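Local structure of Non-catalytic protein 1 (Piromyces equi, 1WCU) at residues Ser3-Val8 and Tyr136-Cys141. The protein is a non-catalytic protein that, through its family 29 carbohydrate-binding module, probably attaches to plant cell-wall polysaccharides. Sequence-based numbering, arbitrary orientation.
Sequences SATYSV and YSTGSC
The hydroxyl of T138 is gripped from two directions: T5 N donates to T138 OG1 at 2.8 Å in a nearly straight bond (166°), and a water lies 2.7 Å from the same T138 OG1. The same water donates to S3 O and hydrogen-bonds T5 OG1, linking three residues. T138 OG1 reaches T5 because it sits between its own backbone N and carbonyl carbon (chi1 57°), while T138 CG2 lies against T5 O and T5 CB. In the opposite sense, T138 N donates to T5 O at 3.0 Å, in the carbonyl plane, so T5 is held through both its N-H and its carbonyl, one by side chain and one by backbone. Where strand 6-10 begins and strand 129-137 ends, S7 and Y136 form an antiparallel hydrogen-bonded pair. Y6 and S137 are the neighbouring non-hydrogen-bonded pair, in which the CD1 and CE1 atoms of the Y6 ring come obliquely against S137 CB and OG, Y6 CE1 lying 3.5 Å from S137 OG. With chi1 at 175°, S137 OG points away from its own N and beside its carbonyl carbon, where it accepts from G139 N at 3.0 Å, an ST turn just beyond the strand, and A4 CB packs against this hydroxyl. Replacing S137 by an alanine removes this hydroxyl, and G139 N would probably lose its acceptor, with the Y6 ring and A4 CB losing an atom they pack against. On the other face, with S7, the buried Y136 ring meets F114 and its OH bonds G61 O. The contact thus pairs strand 6-10 with strand 129-137, whose S137 also bonds C63 of strand 62-70 through its backbone; C141 is disulfide-bonded to C63, and the two antiparallel sheets of the chain are consistent with a beta-sandwich.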
ATOM      1  N   SER A   3       7.144  17.995  12.027  1.00 23.85           N
ATOM      2  CA  SER A   3       7.768  16.668  12.092  1.00 23.71           C
ATOM      3  C   SER A   3       6.890  15.621  11.397  1.00 23.30           C
ATOM      4  O   SER A   3       5.752  15.901  11.003  1.00 24.08           O
ATOM      5  CB  SER A   3       8.036  16.275  13.552  1.00 24.21           C
ATOM      6  OG  SER A   3       9.046  17.110  14.114  1.00 26.92           O
ATOM      7  N   ALA A   4       7.429  14.416  11.242  1.00 22.38           N
ATOM      8  CA  ALA A   4       6.734  13.366  10.496  1.00 21.40           C
ATOM      9  C   ALA A   4       5.411  13.017  11.162  1.00 20.45           C
ATOM     10  O   ALA A   4       5.324  12.887  12.379  1.00 20.71           O
ATOM     11  CB  ALA A   4       7.611  12.118  10.358  1.00 21.27           C
ATOM     12  N   THR A   5       4.377  12.893  10.341  1.00 19.25           N
ATOM     13  CA  THR A   5       3.061  12.494  10.784  1.00 19.03           C
ATOM     14  C   THR A   5       2.795  11.145  10.133  1.00 17.81           C
ATOM     15  O   THR A   5       3.090  10.987   8.951  1.00 17.36           O
ATOM     16  CB  THR A   5       2.032  13.502  10.283  1.00 19.07           C
ATOM     17  OG1 THR A   5       2.383  14.819  10.756  1.00 21.24           O
ATOM     18  CG2 THR A   5       0.658  13.136  10.774  1.00 20.29           C
ATOM     19  N   TYR A   6       2.211  10.202  10.882  1.00 16.98           N
ATOM     20  CA  TYR A   6       1.935   8.855  10.373  1.00 16.12           C
ATOM     21  C   TYR A   6       0.451   8.584  10.233  1.00 14.48           C
ATOM     22  O   TYR A   6      -0.348   8.954  11.106  1.00 14.79           O
ATOM     23  CB  TYR A   6       2.518   7.783  11.302  1.00 18.08           C
ATOM     24  CG  TYR A   6       3.975   7.957  11.556  1.00 20.09           C
ATOM     25  CD1 TYR A   6       4.915   7.447  10.679  1.00 20.64           C
ATOM     26  CD2 TYR A   6       4.422   8.661  12.668  1.00 22.61           C
ATOM     27  CE1 TYR A   6       6.259   7.617  10.901  1.00 22.14           C
ATOM     28  CE2 TYR A   6       5.763   8.832  12.900  1.00 22.33           C
ATOM     29  CZ  TYR A   6       6.678   8.315  12.009  1.00 23.08           C
ATOM     30  OH  TYR A   6       8.032   8.458  12.218  1.00 25.52           O
ATOM     31  N   SER A   7       0.094   7.926   9.136  1.00 12.21           N
ATOM     32  CA  SER A   7      -1.244   7.362   8.921  1.00 12.70           C
ATOM     33  C   SER A   7      -1.085   5.845   8.958  1.00 11.14           C
ATOM     34  O   SER A   7      -0.490   5.276   8.042  1.00 11.18           O
ATOM     35  CB  SER A   7      -1.813   7.734   7.545  1.00 13.60           C
ATOM     36  OG  SER A   7      -2.022   9.134   7.382  1.00 18.12           O
ATOM     37  N   VAL A   8      -1.636   5.199   9.982  1.00 10.20           N
ATOM     38  CA  VAL A   8      -1.546   3.741  10.121  1.00  9.91           C
ATOM     39  C   VAL A   8      -2.801   3.143   9.487  1.00  9.80           C
ATOM     40  O   VAL A   8      -3.896   3.233  10.040  1.00  9.99           O
ATOM     41  CB  VAL A   8      -1.398   3.323  11.599  1.00 10.09           C
ATOM     42  CG1 VAL A   8      -1.312   1.807  11.733  1.00 10.96           C
ATOM     43  CG2 VAL A   8      -0.174   3.982  12.228  1.00 11.05           C
ATOM     44  N   TYR A 136       1.822   5.062   6.227  1.00  8.21           N
ATOM     45  CA  TYR A 136       2.340   6.216   5.494  1.00  8.01           C
ATOM     46  C   TYR A 136       2.931   7.246   6.456  1.00  7.94           C
ATOM     47  O   TYR A 136       2.348   7.538   7.487  1.00  7.86           O
ATOM     48  CB  TYR A 136       1.208   6.884   4.694  1.00  7.86           C
ATOM     49  CG  TYR A 136       1.634   8.232   4.142  1.00  7.99           C
ATOM     50  CD1 TYR A 136       2.462   8.317   3.018  1.00  8.15           C
ATOM     51  CD2 TYR A 136       1.273   9.415   4.766  1.00  7.44           C
ATOM     52  CE1 TYR A 136       2.902   9.527   2.532  1.00  8.44           C
ATOM     53  CE2 TYR A 136       1.708  10.659   4.269  1.00  8.15           C
ATOM     54  CZ  TYR A 136       2.520  10.707   3.166  1.00  7.09           C
ATOM     55  OH  TYR A 136       2.963  11.925   2.683  1.00  7.88           O
ATOM     56  N   SER A 137       4.075   7.806   6.091  1.00  7.13           N
ATOM     57  CA  SER A 137       4.714   8.882   6.834  1.00  7.94           C
ATOM     58  C   SER A 137       4.902  10.082   5.920  1.00  7.86           C
ATOM     59  O   SER A 137       5.311   9.939   4.769  1.00  7.86           O
ATOM     60  CB  SER A 137       6.084   8.428   7.323  1.00  8.45           C
ATOM     61  OG  SER A 137       6.768   9.498   7.960  1.00 10.48           O
ATOM     62  N   THR A 138       4.645  11.282   6.444  1.00  8.63           N
ATOM     63  CA  THR A 138       4.967  12.496   5.704  1.00  8.94           C
ATOM     64  C   THR A 138       6.473  12.725   5.614  1.00  8.76           C
ATOM     65  O   THR A 138       6.931  13.520   4.791  1.00  9.89           O
ATOM     66  CB  THR A 138       4.349  13.752   6.348  1.00  9.51           C
ATOM     67  OG1 THR A 138       4.788  13.860   7.698  1.00 10.91           O
ATOM     68  CG2 THR A 138       2.816  13.675   6.309  1.00 10.16           C
ATOM     69  N   GLY A 139       7.229  12.028   6.459  1.00  9.33           N
ATOM     70  CA  GLY A 139       8.686  12.186   6.515  1.00  9.90           C
ATOM     71  C   GLY A 139       9.403  11.333   5.476  1.00 10.63           C
ATOM     72  O   GLY A 139       8.790  10.597   4.715  1.00 10.87           O
ATOM     73  N   SER A 140      10.724  11.426   5.446  1.00 11.88           N
ATOM     74  CA  SER A 140      11.487  10.656   4.481  1.00 11.53           C
ATOM     75  C   SER A 140      11.604   9.208   4.932  1.00 11.73           C
ATOM     76  O   SER A 140      11.497   8.879   6.111  1.00 11.19           O
ATOM     77  CB  SER A 140      12.866  11.260   4.337  1.00 12.80           C
ATOM     78  OG  SER A 140      13.595  11.034   5.501  1.00 15.32           O
ATOM     79  N   CYS A 141      11.832   8.316   3.979  1.00 11.04           N
ATOM     80  CA  CYS A 141      12.046   6.929   4.349  1.00 11.85           C
ATOM     81  C   CYS A 141      13.293   6.744   5.204  1.00 12.27           C
ATOM     82  O   CYS A 141      13.297   5.883   6.055  1.00 12.04           O
ATOM     83  CB  CYS A 141      12.133   6.031   3.116  1.00 10.78           C
ATOM     84  SG  CYS A 141      10.607   5.854   2.170  1.00 10.79           S
TER
HETATM   85  O   HOH W   1       4.182  16.204   8.853  1.00 29.33           O